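Local atomic coordinates of Zn-dependent hydrolase of metallo-beta-lactamase superfamily TM0207 (Thermotoga maritima, PDB entry 1VJN), a protein that is probably a zinc-dependent hydrolase of the metallo-beta-lactamase superfamily. Residues 110-114 with 115-119. Residues are numbered along the deposited sequence; the frame is centred on the assembly and turned at random.
Sequences VFEGE and GIKVC
Glu112 and Lys117 face each other as a non-hydrogen-bonded antiparallel pair, and their side chains run out side by side from the same face of the sheet. Lys117 CB starts 4.1 Å from the carbonyl O of Phe111; Lys117 CG then lies 4.0 Å from Glu112 CG, and Lys117 CE 3.4 Å from Glu112 OE2. A bend at the last torsion (chi4 84°) turns NZ onto the carboxylate, completing a salt bridge of 2.7 Å between Lys117 NZ and Glu112 OE2. The ammonium comes from above the carboxylate plane, 72° out of it. The other oxygen, Glu112 OE1, has a long, weak ion pair with Lys87 of the neighbouring strand 86-95. Farther along this face, Val110 CG2 lies 4.2 Å from Cys119 SG. On the opposite face, Phe111 and Val118 touch loosely and pack on Leu25 of the other sheet, while two nearly straight bonds join their backbones, Phe111 N to Val118 O (2.7 Å) and Val118 N to Phe111 O (2.8 Å). Glu114 and Gly115, both with positive phi, make the turn, and Glu114 OE2 accepts a bond from Glu28 N. This is a tight beta hairpin of strands 105-113 and 116-120, closed by a two-residue turn, within one of the two sheets of the metallo-beta-lactamase sandwich.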
loop_
_atom_site.group_PDB
_atom_site.type_symbol
_atom_site.label_atom_id
_atom_site.label_comp_id
_atom_site.label_asym_id
_atom_site.label_seq_id
_atom_site.Cartn_x
_atom_site.Cartn_y
_atom_site.Cartn_z
ATOM N N VAL A 110 -6.896 5.209 0.445
ATOM C CA VAL A 110 -7.209 4.977 -0.928
ATOM C C VAL A 110 -6.878 6.258 -1.720
ATOM O O VAL A 110 -7.303 7.342 -1.366
ATOM C CB VAL A 110 -8.671 4.599 -1.080
ATOM C CG1 VAL A 110 -8.999 4.302 -2.519
ATOM C CG2 VAL A 110 -8.993 3.372 -0.237
ATOM N N PHE A 111 -6.125 6.110 -2.783
ATOM C CA PHE A 111 -5.738 7.234 -3.642
ATOM C C PHE A 111 -6.406 7.062 -5.007
ATOM O O PHE A 111 -6.308 6.004 -5.649
ATOM C CB PHE A 111 -4.224 7.294 -3.780
ATOM C CG PHE A 111 -3.521 7.167 -2.473
ATOM C CD1 PHE A 111 -3.336 8.279 -1.667
ATOM C CD2 PHE A 111 -3.067 5.947 -2.034
ATOM C CE1 PHE A 111 -2.707 8.175 -0.469
ATOM C CE2 PHE A 111 -2.442 5.836 -0.821
ATOM C CZ PHE A 111 -2.272 6.937 -0.031
ATOM N N GLU A 112 -7.102 8.102 -5.434
ATOM C CA GLU A 112 -7.857 8.061 -6.677
ATOM C C GLU A 112 -7.257 9.109 -7.581
ATOM O O GLU A 112 -7.288 10.292 -7.256
ATOM C CB GLU A 112 -9.342 8.317 -6.407
ATOM C CG GLU A 112 -10.246 8.196 -7.631
ATOM C CD GLU A 112 -11.719 7.906 -7.290
ATOM O OE1 GLU A 112 -12.085 7.794 -6.094
ATOM O OE2 GLU A 112 -12.528 7.768 -8.238
ATOM N N GLY A 113 -6.664 8.664 -8.685
ATOM C CA GLY A 113 -5.945 9.569 -9.573
ATOM C C GLY A 113 -5.611 8.964 -10.912
ATOM O O GLY A 113 -5.160 7.823 -10.990
ATOM N N GLU A 114 -5.815 9.752 -11.964
ATOM C CA GLU A 114 -5.636 9.299 -13.340
ATOM C C GLU A 114 -6.542 8.122 -13.677
ATOM O O GLU A 114 -6.105 7.198 -14.361
ATOM C CB GLU A 114 -4.168 8.920 -13.605
ATOM C CG GLU A 114 -3.357 10.060 -14.217
ATOM C CD GLU A 114 -2.039 10.254 -13.508
ATOM O OE1 GLU A 114 -1.804 9.511 -12.519
ATOM O OE2 GLU A 114 -1.257 11.143 -13.929
ATOM N N GLY A 115 -7.791 8.165 -13.209
ATOM C CA GLY A 115 -8.684 7.001 -13.292
ATOM C C GLY A 115 -8.073 5.667 -12.822
ATOM O O GLY A 115 -8.321 4.622 -13.415
ATOM N N ILE A 116 -7.247 5.711 -11.785
ATOM C CA ILE A 116 -6.684 4.511 -11.168
ATOM C C ILE A 116 -6.892 4.701 -9.674
ATOM O O ILE A 116 -6.690 5.821 -9.167
ATOM C CB ILE A 116 -5.177 4.331 -11.526
ATOM C CG1 ILE A 116 -4.999 4.145 -13.048
ATOM C CG2 ILE A 116 -4.583 3.112 -10.789
ATOM C CD1 ILE A 116 -3.554 3.844 -13.517
ATOM N N LYS A 117 -7.348 3.646 -8.995
ATOM C CA LYS A 117 -7.507 3.647 -7.552
ATOM C C LYS A 117 -6.454 2.743 -6.936
ATOM O O LYS A 117 -6.347 1.546 -7.246
ATOM C CB LYS A 117 -8.909 3.174 -7.112
ATOM C CG LYS A 117 -10.008 4.210 -7.254
ATOM C CD LYS A 117 -11.343 3.521 -7.393
ATOM C CE LYS A 117 -12.503 4.487 -7.304
ATOM N NZ LYS A 117 -12.769 5.135 -8.632
ATOM N N VAL A 118 -5.663 3.335 -6.059
ATOM C CA VAL A 118 -4.581 2.645 -5.396
ATOM C C VAL A 118 -4.938 2.566 -3.940
ATOM O O VAL A 118 -5.427 3.560 -3.373
ATOM C CB VAL A 118 -3.248 3.403 -5.574
ATOM C CG1 VAL A 118 -2.098 2.638 -4.895
ATOM C CG2 VAL A 118 -2.952 3.627 -7.059
ATOM N N CYS A 119 -4.705 1.398 -3.341
ATOM C CA CYS A 119 -4.987 1.144 -1.915
ATOM C C CYS A 119 -3.788 0.613 -1.142
ATOM O O CYS A 119 -3.260 -0.445 -1.426
ATOM C CB CYS A 119 -6.151 0.139 -1.748
ATOM S SG CYS A 119 -6.712 -0.103 -0.044
#